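Local coordinates for MymaA.19257.a.B3 (Mycobacterium marinum, PDB 6Q10), which is of unknown function; this piece is the soluble LytR_C-type domain of a predicted membrane-tethered, secreted mycobacterial protein, probably acting at the cell envelope, at residues 12-16 and 17-21; 45-48 and 49-53; 120-124 and 125-129; 128-131 and 132-136. All coordinates share one frame; numbering follows the deposited sequence. Where two conformers were deposited one is given.

Interaction 1 (12-16 and 17-21); sequences ERVSR and TEMTD. With EDO (1,2-ethanediol), chain B.
Capping comes first: S15 stands just before the helix that starts at R16, and its OG accepts the amide of E18 at 3.0 Å, with an N-H...O angle of 161°. The hydroxyl points forward to that amide, chi1 of 66° setting OG between the backbone N and the carbonyl carbon. A serine suits the position, being short enough to bend its oxygen onto the first turn.

A second polar cluster forms at R16 O, which T20 grips twice. T20 N lies 2.9 Å from R16 O, and T20 OG1 donates to R16 O at 2.8 Å, well above the carbonyl plane and from the opposite face to the amide. M19 N to S15 O completes the turn.

Apolar contact is narrower. M19, bent at chi2 and chi3, brings CE to within 3.7 Å of V14 CG1, with L100 of the adjoining strand beside both.

A water donates to both E12 OE2 and E18 OE1, so the two like-charged carboxylates are bridged rather than touching. Elsewhere, well away from that water, R13 holds a 1,2-ethanediol, probably from the crystallisation liquor, through NE and NH2; the diol's O1 donates to V14 O, and the diol is also bonded to L100 N.

The edge strand 12-14 thus leads into helix 16-20 through a serine N-cap.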
loop_
_atom_site.group_PDB
_atom_site.type_symbol
_atom_site.label_atom_id
_atom_site.label_comp_id
_atom_site.label_asym_id
_atom_site.label_seq_id
_atom_site.Cartn_x
_atom_site.Cartn_y
_atom_site.Cartn_z
ATOM N N GLU A 12 0.763 -12.761 -9.521
ATOM C CA GLU A 12 1.972 -13.342 -8.956
ATOM C C GLU A 12 2.221 -12.752 -7.574
ATOM O O GLU A 12 2.222 -11.535 -7.416
ATOM C CB GLU A 12 3.152 -13.078 -9.898
ATOM C CG GLU A 12 4.535 -13.121 -9.247
ATOM C CD GLU A 12 5.619 -12.533 -10.146
ATOM O OE1 GLU A 12 5.351 -11.519 -10.831
ATOM O OE2 GLU A 12 6.739 -13.088 -10.167
ATOM N N ARG A 13 2.395 -13.615 -6.573
ATOM C CA ARG A 13 2.783 -13.143 -5.245
ATOM C C ARG A 13 4.202 -12.588 -5.306
ATOM O O ARG A 13 5.122 -13.256 -5.791
ATOM C CB ARG A 13 2.684 -14.304 -4.243
ATOM C CG ARG A 13 3.094 -13.949 -2.803
ATOM C CD ARG A 13 2.052 -13.091 -2.077
ATOM N NE ARG A 13 2.391 -12.968 -0.657
ATOM C CZ ARG A 13 2.068 -13.859 0.270
ATOM N NH1 ARG A 13 1.404 -14.960 -0.069
ATOM N NH2 ARG A 13 2.420 -13.654 1.540
ATOM N N VAL A 14 4.388 -11.348 -4.842
ATOM C CA VAL A 14 5.694 -10.700 -4.879
ATOM C C VAL A 14 6.313 -10.821 -3.492
ATOM O O VAL A 14 5.638 -10.568 -2.489
ATOM C CB VAL A 14 5.564 -9.242 -5.334
ATOM C CG1 VAL A 14 6.877 -8.526 -5.182
ATOM C CG2 VAL A 14 5.096 -9.209 -6.798
ATOM N N SER A 15 7.578 -11.231 -3.425
ATOM C CA SER A 15 8.220 -11.481 -2.139
ATOM C C SER A 15 8.595 -10.184 -1.430
ATOM O O SER A 15 8.800 -9.135 -2.057
ATOM C CB SER A 15 9.487 -12.339 -2.308
ATOM O OG SER A 15 10.473 -11.616 -3.028
ATOM N N ARG A 16 8.634 -10.259 -0.100
ATOM C CA ARG A 16 9.179 -9.158 0.691
ATOM C C ARG A 16 10.572 -8.787 0.201
ATOM O O ARG A 16 10.936 -7.604 0.134
ATOM C CB ARG A 16 9.212 -9.562 2.167
ATOM C CG ARG A 16 10.003 -8.628 3.048
ATOM C CD ARG A 16 10.461 -9.332 4.341
ATOM N NE ARG A 16 11.707 -10.064 4.133
ATOM C CZ ARG A 16 11.882 -11.361 4.369
ATOM N NH1 ARG A 16 10.889 -12.099 4.848
ATOM N NH2 ARG A 16 13.061 -11.915 4.129
ATOM N N THR A 17 11.376 -9.795 -0.134
ATOM C CA THR A 17 12.747 -9.536 -0.554
ATOM C C THR A 17 12.781 -8.684 -1.809
ATOM O O THR A 17 13.501 -7.680 -1.875
ATOM C CB THR A 17 13.462 -10.861 -0.776
ATOM O OG1 THR A 17 13.497 -11.578 0.458
ATOM C CG2 THR A 17 14.859 -10.635 -1.315
ATOM N N GLU A 18 11.968 -9.044 -2.801
ATOM C CA GLU A 18 11.954 -8.285 -4.039
ATOM C C GLU A 18 11.423 -6.880 -3.813
ATOM O O GLU A 18 12.016 -5.905 -4.290
ATOM C CB GLU A 18 11.122 -9.006 -5.094
ATOM C CG GLU A 18 11.008 -8.183 -6.386
ATOM C CD GLU A 18 10.379 -8.946 -7.531
ATOM O OE1 GLU A 18 9.997 -10.117 -7.327
ATOM O OE2 GLU A 18 10.261 -8.371 -8.641
ATOM N N MET A 19 10.333 -6.741 -3.047
ATOM C CA MET A 19 9.753 -5.407 -2.931
ATOM C C MET A 19 10.600 -4.468 -2.080
ATOM O O MET A 19 10.518 -3.247 -2.248
ATOM C CB MET A 19 8.336 -5.486 -2.372
ATOM C CG MET A 19 7.605 -4.104 -2.346
ATOM S SD MET A 19 7.243 -3.326 -3.953
ATOM C CE MET A 19 6.702 -4.890 -4.567
ATOM N N THR A 20 11.384 -4.997 -1.135
ATOM C CA THR A 20 12.222 -4.123 -0.322
ATOM C C THR A 20 13.223 -3.348 -1.164
ATOM O O THR A 20 13.617 -2.239 -0.783
ATOM C CB THR A 20 12.939 -4.953 0.736
ATOM O OG1 THR A 20 11.958 -5.500 1.609
ATOM C CG2 THR A 20 13.906 -4.097 1.540
ATOM N N ASP A 21 13.585 -3.864 -2.330
ATOM C CA ASP A 21 14.545 -3.182 -3.191
ATOM C C ASP A 21 13.912 -2.138 -4.102
ATOM O O ASP A 21 14.651 -1.463 -4.828
ATOM C CB ASP A 21 15.305 -4.204 -4.036
ATOM C CG ASP A 21 16.333 -4.975 -3.223
ATOM O OD1 ASP A 21 16.759 -4.468 -2.161
ATOM O OD2 ASP A 21 16.712 -6.088 -3.645
HETATM C C1 EDO B . 4.806 -10.316 0.405
HETATM O O1 EDO B . 3.742 -10.538 -0.543
HETATM C C2 EDO B . 4.257 -9.973 1.783
HETATM O O2 EDO B . 3.381 -11.010 2.236
HETATM O O HOH W 1 9.166 -11.566 -9.585
HETATM O O HOH W 2 9.547 -11.846 -5.600
#

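Interaction 2 (45-48 and 49-53); sequences ADVA and GALKD
A regular run of i to i+4 bonds, from G49 N to A45 O through K52 N to A48 O, joins 45-48 to 49-53 as consecutive turns of one alpha-helix. The bond of L51 N to V47 O is 2.8 Å long, with an N-H...O angle of 164°. The bond from G49 N to A45 O is longer, at 3.0 Å, with an angle of 158°.

Among the side chains, V47 and L51 stand one turn apart on the buried face. V47 CG1 is 4.3 Å from L51 CD1, a loose contact, and the closer approach is of L51 CG to V47 O at 3.4 Å. L51 has its CG anti to the carbonyl carbon (chi1 -70°), which lays the isobutyl group back along the preceding turn. Branched valine and leucine fill this face against V34, with L51 also on V32 and V47 on L112 and L114.

The small residues let neighbours come close to the helix: the A48 methyl lies against V34 of strand 32-36, and the A50 methyl against L121 of a later loop. K52 is fully extended and leads away from the turn before it, its NZ bonded to Q58.

Helix 43-54 is the crossover of a right-handed beta-alpha-beta unit between parallel strands 32-36 and 60-63, within the LytR_C family region.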
loop_
_atom_site.group_PDB
_atom_site.type_symbol
_atom_site.label_atom_id
_atom_site.label_comp_id
_atom_site.label_asym_id
_atom_site.label_seq_id
_atom_site.Cartn_x
_atom_site.Cartn_y
_atom_site.Cartn_z
ATOM N N ALA A 45 -13.210 4.262 2.840
ATOM C CA ALA A 45 -13.224 5.719 2.806
ATOM C C ALA A 45 -12.338 6.298 3.903
ATOM O O ALA A 45 -11.645 7.301 3.681
ATOM C CB ALA A 45 -14.659 6.239 2.939
ATOM N N ASP A 46 -12.375 5.699 5.101
ATOM C CA ASP A 46 -11.539 6.172 6.203
ATOM C C ASP A 46 -10.069 6.060 5.842
ATOM O O ASP A 46 -9.291 7.000 6.065
ATOM C CB ASP A 46 -11.817 5.376 7.479
ATOM C CG ASP A 46 -13.198 5.608 8.021
ATOM O OD1 ASP A 46 -13.773 6.678 7.725
ATOM O OD2 ASP A 46 -13.694 4.721 8.748
ATOM N N VAL A 47 -9.666 4.917 5.276
ATOM C CA VAL A 47 -8.252 4.710 4.972
ATOM C C VAL A 47 -7.823 5.592 3.804
ATOM O O VAL A 47 -6.722 6.159 3.812
ATOM C CB VAL A 47 -7.964 3.215 4.715
ATOM C CG1 VAL A 47 -6.550 3.001 4.135
ATOM C CG2 VAL A 47 -8.135 2.439 6.005
ATOM N N ALA A 48 -8.683 5.730 2.786
ATOM C CA ALA A 48 -8.376 6.651 1.688
ATOM C C ALA A 48 -8.145 8.070 2.208
ATOM O O ALA A 48 -7.219 8.773 1.757
ATOM C CB ALA A 48 -9.510 6.631 0.652
ATOM N N GLY A 49 -8.965 8.509 3.164
ATOM C CA GLY A 49 -8.751 9.823 3.768
ATOM C C GLY A 49 -7.452 9.891 4.545
ATOM O O GLY A 49 -6.737 10.897 4.489
ATOM N N ALA A 50 -7.114 8.814 5.268
ATOM C CA ALA A 50 -5.859 8.802 6.024
ATOM C C ALA A 50 -4.650 8.864 5.097
ATOM O O ALA A 50 -3.658 9.544 5.405
ATOM C CB ALA A 50 -5.789 7.554 6.906
ATOM N N LEU A 51 -4.719 8.165 3.961
ATOM C CA LEU A 51 -3.663 8.242 2.944
ATOM C C LEU A 51 -3.549 9.652 2.371
ATOM O O LEU A 51 -2.442 10.180 2.195
ATOM C CB LEU A 51 -3.943 7.244 1.821
ATOM C CG LEU A 51 -3.769 5.771 2.194
ATOM C CD1 LEU A 51 -4.273 4.954 1.040
ATOM C CD2 LEU A 51 -2.266 5.448 2.429
ATOM N N LYS A 52 -4.685 10.264 2.035
ATOM C CA LYS A 52 -4.647 11.648 1.563
ATOM C C LYS A 52 -3.963 12.552 2.579
ATOM O O LYS A 52 -3.137 13.399 2.213
ATOM C CB LYS A 52 -6.069 12.139 1.271
ATOM C CG LYS A 52 -6.085 13.486 0.550
ATOM C CD LYS A 52 -7.500 13.947 0.272
ATOM C CE LYS A 52 -7.517 15.308 -0.407
ATOM N NZ LYS A 52 -8.831 15.530 -1.071
ATOM N N ASP A 53 -4.268 12.369 3.867
ATOM C CA ASP A 53 -3.670 13.216 4.895
ATOM C C ASP A 53 -2.156 13.057 4.960
ATOM O O ASP A 53 -1.457 14.010 5.341
ATOM C CB ASP A 53 -4.282 12.898 6.258
ATOM C CG ASP A 53 -5.721 13.337 6.360
ATOM O OD1 ASP A 53 -6.140 14.157 5.518
ATOM O OD2 ASP A 53 -6.419 12.883 7.289
#

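Interaction 3 (120-124 and 125-129); sequences TLAHN and DDIDA. With EDO (1,2-ethanediol), chain C.
N124 OD1 accepts from the first turn of the helix: I127 N donates to it at 2.7 Å, the N-H...O angle nearly straight at 174° but the donor tilted about 20° from the plane of the amide, and D126 N lies 2.9 Å from the same oxygen. This is an asparagine N-cap. With chi1 at 59°, CG sits between the backbone N and the carbonyl carbon, and the amide is folded over the opening turn. D128 N then bonds to N124 O at 2.9 Å, the first i to i+4 bond.

The other end of the cap amide is packed by carbon. I127 crosses the N124 side chain at about a right angle, bringing CD1 to 3.6 Å from N124 ND2 and 3.8 Å from A122 CB, so isoleucine bridges the cap and the incoming loop. On the outer side a water links H123 ND1 to D128 OD2. The aspartates of this first turn probably suit the positive end of the helix dipole; D126 OD1 also takes a bond from a 1,2-ethanediol.

Around it, I127 packs on V94 of helix 85-94 and I150 of helix 144-153, while D126 forms a salt bridge with K149 of the latter. The loop ahead binds V94 through the A122 backbone and lays L121 on helix 43-54.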
loop_
_atom_site.group_PDB
_atom_site.type_symbol
_atom_site.label_atom_id
_atom_site.label_comp_id
_atom_site.label_asym_id
_atom_site.label_seq_id
_atom_site.Cartn_x
_atom_site.Cartn_y
_atom_site.Cartn_z
ATOM N N THR A 120 -5.581 0.126 11.280
ATOM C CA THR A 120 -5.141 1.453 10.893
ATOM C C THR A 120 -3.854 1.353 10.073
ATOM O O THR A 120 -3.169 0.326 10.072
ATOM C CB THR A 120 -4.883 2.338 12.126
ATOM O OG1 THR A 120 -3.809 1.775 12.882
ATOM C CG2 THR A 120 -6.113 2.417 13.013
ATOM N N LEU A 121 -3.551 2.424 9.345
ATOM C CA LEU A 121 -2.241 2.534 8.718
ATOM C C LEU A 121 -1.141 2.515 9.780
ATOM O O LEU A 121 -1.331 2.953 10.923
ATOM C CB LEU A 121 -2.138 3.826 7.907
ATOM C CG LEU A 121 -3.113 3.980 6.738
ATOM C CD1 LEU A 121 -2.880 5.339 6.135
ATOM C CD2 LEU A 121 -2.850 2.880 5.737
ATOM N N ALA A 122 0.012 1.994 9.390
ATOM C CA ALA A 122 1.151 1.931 10.288
ATOM C C ALA A 122 1.873 3.262 10.310
ATOM O O ALA A 122 1.964 3.956 9.293
ATOM C CB ALA A 122 2.130 0.837 9.857
ATOM N N HIS A 123 2.407 3.603 11.478
ATOM C CA HIS A 123 3.239 4.791 11.585
ATOM C C HIS A 123 4.183 4.635 12.763
ATOM O O HIS A 123 3.825 4.070 13.805
ATOM C CB HIS A 123 2.402 6.072 11.727
ATOM C CG HIS A 123 1.789 6.252 13.079
ATOM N ND1 HIS A 123 2.403 6.974 14.081
ATOM C CD2 HIS A 123 0.617 5.814 13.595
ATOM C CE1 HIS A 123 1.637 6.970 15.157
ATOM N NE2 HIS A 123 0.548 6.272 14.890
ATOM N N ASN A 124 5.388 5.134 12.576
ATOM C CA ASN A 124 6.404 5.153 13.613
ATOM C C ASN A 124 7.475 6.107 13.105
ATOM O O ASN A 124 7.334 6.673 12.021
ATOM C CB ASN A 124 6.937 3.752 13.938
ATOM C CG ASN A 124 7.540 3.050 12.740
ATOM O OD1 ASN A 124 8.246 3.650 11.929
ATOM N ND2 ASN A 124 7.239 1.763 12.608
ATOM N N ASP A 125 8.533 6.297 13.894
ATOM C CA ASP A 125 9.556 7.257 13.491
ATOM C C ASP A 125 10.225 6.839 12.182
ATOM O O ASP A 125 10.526 7.688 11.333
ATOM C CB ASP A 125 10.590 7.435 14.604
ATOM C CG ASP A 125 10.068 8.282 15.753
ATOM O OD1 ASP A 125 8.969 8.872 15.616
ATOM O OD2 ASP A 125 10.770 8.369 16.778
ATOM N N ASP A 126 10.474 5.545 11.995
ATOM C CA ASP A 126 11.124 5.105 10.758
ATOM C C ASP A 126 10.225 5.350 9.543
ATOM O O ASP A 126 10.676 5.878 8.513
ATOM C CB ASP A 126 11.485 3.619 10.847
ATOM C CG ASP A 126 12.597 3.334 11.849
ATOM O OD1 ASP A 126 13.296 4.277 12.295
ATOM O OD2 ASP A 126 12.746 2.144 12.212
ATOM N N ILE A 127 8.960 4.917 9.615
ATOM C CA ILE A 127 8.050 5.128 8.500
ATOM C C ILE A 127 7.915 6.615 8.209
ATOM O O ILE A 127 7.958 7.050 7.056
ATOM C CB ILE A 127 6.679 4.488 8.810
ATOM C CG1 ILE A 127 6.800 2.950 8.830
ATOM C CG2 ILE A 127 5.638 4.990 7.844
ATOM C CD1 ILE A 127 5.609 2.239 9.484
ATOM N N ASP A 128 7.759 7.427 9.260
ATOM C CA ASP A 128 7.591 8.860 9.063
ATOM C C ASP A 128 8.811 9.466 8.391
ATOM O O ASP A 128 8.675 10.350 7.538
ATOM C CB ASP A 128 7.309 9.542 10.394
ATOM C CG ASP A 128 5.934 9.191 10.947
ATOM O OD1 ASP A 128 5.231 8.336 10.351
ATOM O OD2 ASP A 128 5.557 9.766 11.990
ATOM N N ALA A 129 10.010 9.001 8.764
ATOM C CA ALA A 129 11.225 9.473 8.109
ATOM C C ALA A 129 11.209 9.145 6.628
ATOM O O ALA A 129 11.516 10.000 5.785
ATOM C CB ALA A 129 12.455 8.875 8.791
HETATM C C1 EDO C . 15.941 7.029 12.391
HETATM O O1 EDO C . 16.202 7.175 13.792
HETATM C C2 EDO C . 14.553 7.568 12.045
HETATM O O2 EDO C . 13.571 6.960 12.889
HETATM O O HOH W 3 4.514 8.266 14.116
#

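Interaction 4 (128-131 and 132-136)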
loop_
_atom_site.group_PDB
_atom_site.type_symbol
_atom_site.label_atom_id
_atom_site.label_comp_id
_atom_site.label_asym_id
_atom_site.label_seq_id
_atom_site.Cartn_x
_atom_site.Cartn_y
_atom_site.Cartn_z
ATOM N N ASP A 128 7.759 7.427 9.260
ATOM C CA ASP A 128 7.591 8.860 9.063
ATOM C C ASP A 128 8.811 9.466 8.391
ATOM O O ASP A 128 8.675 10.350 7.538
ATOM C CB ASP A 128 7.309 9.542 10.394
ATOM C CG ASP A 128 5.934 9.191 10.947
ATOM O OD1 ASP A 128 5.231 8.336 10.351
ATOM O OD2 ASP A 128 5.557 9.766 11.990
ATOM N N ALA A 129 10.010 9.001 8.764
ATOM C CA ALA A 129 11.225 9.473 8.109
ATOM C C ALA A 129 11.209 9.145 6.628
ATOM O O ALA A 129 11.516 10.000 5.785
ATOM C CB ALA A 129 12.455 8.875 8.791
ATOM N N VAL A 130 10.855 7.909 6.276
ATOM C CA VAL A 130 10.818 7.560 4.858
ATOM C C VAL A 130 9.754 8.389 4.133
ATOM O O VAL A 130 10.001 8.916 3.038
ATOM C CB VAL A 130 10.583 6.052 4.680
ATOM C CG1 VAL A 130 10.468 5.684 3.179
ATOM C CG2 VAL A 130 11.715 5.246 5.317
ATOM N N LEU A 131 8.550 8.494 4.705
ATOM C CA LEU A 131 7.486 9.253 4.025
ATOM C C LEU A 131 7.902 10.702 3.771
ATOM O O LEU A 131 7.563 11.269 2.734
ATOM C CB LEU A 131 6.179 9.232 4.820
ATOM C CG LEU A 131 5.501 7.877 4.978
ATOM C CD1 LEU A 131 4.323 7.999 5.920
ATOM C CD2 LEU A 131 5.041 7.368 3.602
ATOM N N SER A 132 8.657 11.308 4.691
ATOM C CA SER A 132 9.111 12.684 4.473
ATOM C C SER A 132 9.966 12.819 3.206
ATOM O O SER A 132 9.949 13.880 2.560
ATOM C CB SER A 132 9.867 13.185 5.711
ATOM O OG SER A 132 11.163 12.621 5.816
ATOM N N SER A 133 10.716 11.777 2.835
ATOM C CA SER A 133 11.510 11.786 1.606
ATOM C C SER A 133 10.679 11.596 0.352
ATOM O O SER A 133 11.233 11.677 -0.755
ATOM C CB SER A 133 12.567 10.688 1.634
ATOM O OG SER A 133 13.356 10.806 2.781
ATOM N N LEU A 134 9.382 11.319 0.497
ATOM C CA LEU A 134 8.469 11.091 -0.613
ATOM C C LEU A 134 7.496 12.252 -0.770
ATOM O O LEU A 134 6.479 12.131 -1.457
ATOM C CB LEU A 134 7.719 9.768 -0.396
ATOM C CG LEU A 134 8.641 8.578 -0.100
ATOM C CD1 LEU A 134 7.778 7.318 0.135
ATOM C CD2 LEU A 134 9.594 8.348 -1.260
ATOM N N ARG A 135 7.803 13.394 -0.154
ATOM C CA ARG A 135 6.961 14.565 -0.242
ATOM C C ARG A 135 7.789 15.676 -0.873
ATOM O O ARG A 135 9.011 15.534 -0.976
ATOM C CB ARG A 135 6.463 14.982 1.139
ATOM C CG ARG A 135 5.589 13.967 1.824
ATOM C CD ARG A 135 4.940 14.569 3.059
ATOM N NE ARG A 135 4.123 13.563 3.722
ATOM C CZ ARG A 135 4.469 12.922 4.836
ATOM N NH1 ARG A 135 5.594 13.217 5.460
ATOM N NH2 ARG A 135 3.651 11.994 5.334
ATOM N N PRO A 136 7.166 16.758 -1.339
ATOM C CA PRO A 136 7.941 17.907 -1.839
ATOM C C PRO A 136 8.844 18.504 -0.765
ATOM O O PRO A 136 8.551 18.459 0.433
ATOM C CB PRO A 136 6.856 18.895 -2.273
ATOM C CG PRO A 136 5.685 18.012 -2.624
ATOM C CD PRO A 136 5.724 16.905 -1.619
HETATM O O HOH W 4 6.415 11.853 8.005
HETATM O O HOH W 5 14.189 8.866 4.187
#
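R135 folds back across the last helical turn to L131, the two side chains meeting at a slant. Its chain is straight from CG to NE, and chi1 of -63° starts it back towards the helix. One face of the guanidinium then lies over L131: NH2 is 3.8 Å from L131 CB, while L131 O sits above the plane towards the rim. At the edge of the group, R135 NH1 donates to a water that in turn donates to D128 O, and R135 NE bonds to L54 O. Arginine suits the place because its aliphatic part can lie along the turn while its flat end bonds L54 O directly and D128 O through a water.

L134 is buried. Its CG comes within 3.4 Å of V130 O, and its CD1 lies 4.4 Å from both V130 CG1 and L131 CD2, a loose apolar cluster at the helix end.

S132 bends its hydroxyl onto the preceding turn and gives a 2.6 Å bond from OG to A129 O. Its chi1 of 75° sets OG between the backbone N and the carbonyl carbon, which lets a serine make this reach. The amides beyond it shift from i+4 to i+3 bonding, tightening the last turn: S133 N reaches V130 O, and L134 N reaches L131 O at 2.9 Å. A type I turn over S132-R135 carries the chain out.

V130 faces L146, I147 and I150 of helix 144-153; L131 meets V94 and L134 meets L93 of helix 85-94, and L134 also rests on L27.

In the fold
Interactions 3 and 4 lie at the two ends of one short helix, 125-132, and share D128 and A129; their centres are 10 Å apart. Interaction 2 is tied to interaction 3 directly, since L121 CD1 packs 3.7 Å from A50 CB and L121 also touches V47 and L51. Interactions 2 and 4 do not touch, their nearest atoms about 5 Å apart, yet R135 reaches L54 near the end of the same helix 43-54. Interaction 1 stands apart, its centre 25 Å from that of interaction 2 across the chain's middle, though helices 85-94 and 144-153 contact interactions 1, 3 and 4 alike. No active site is known; the two diols are probably crystallisation additives.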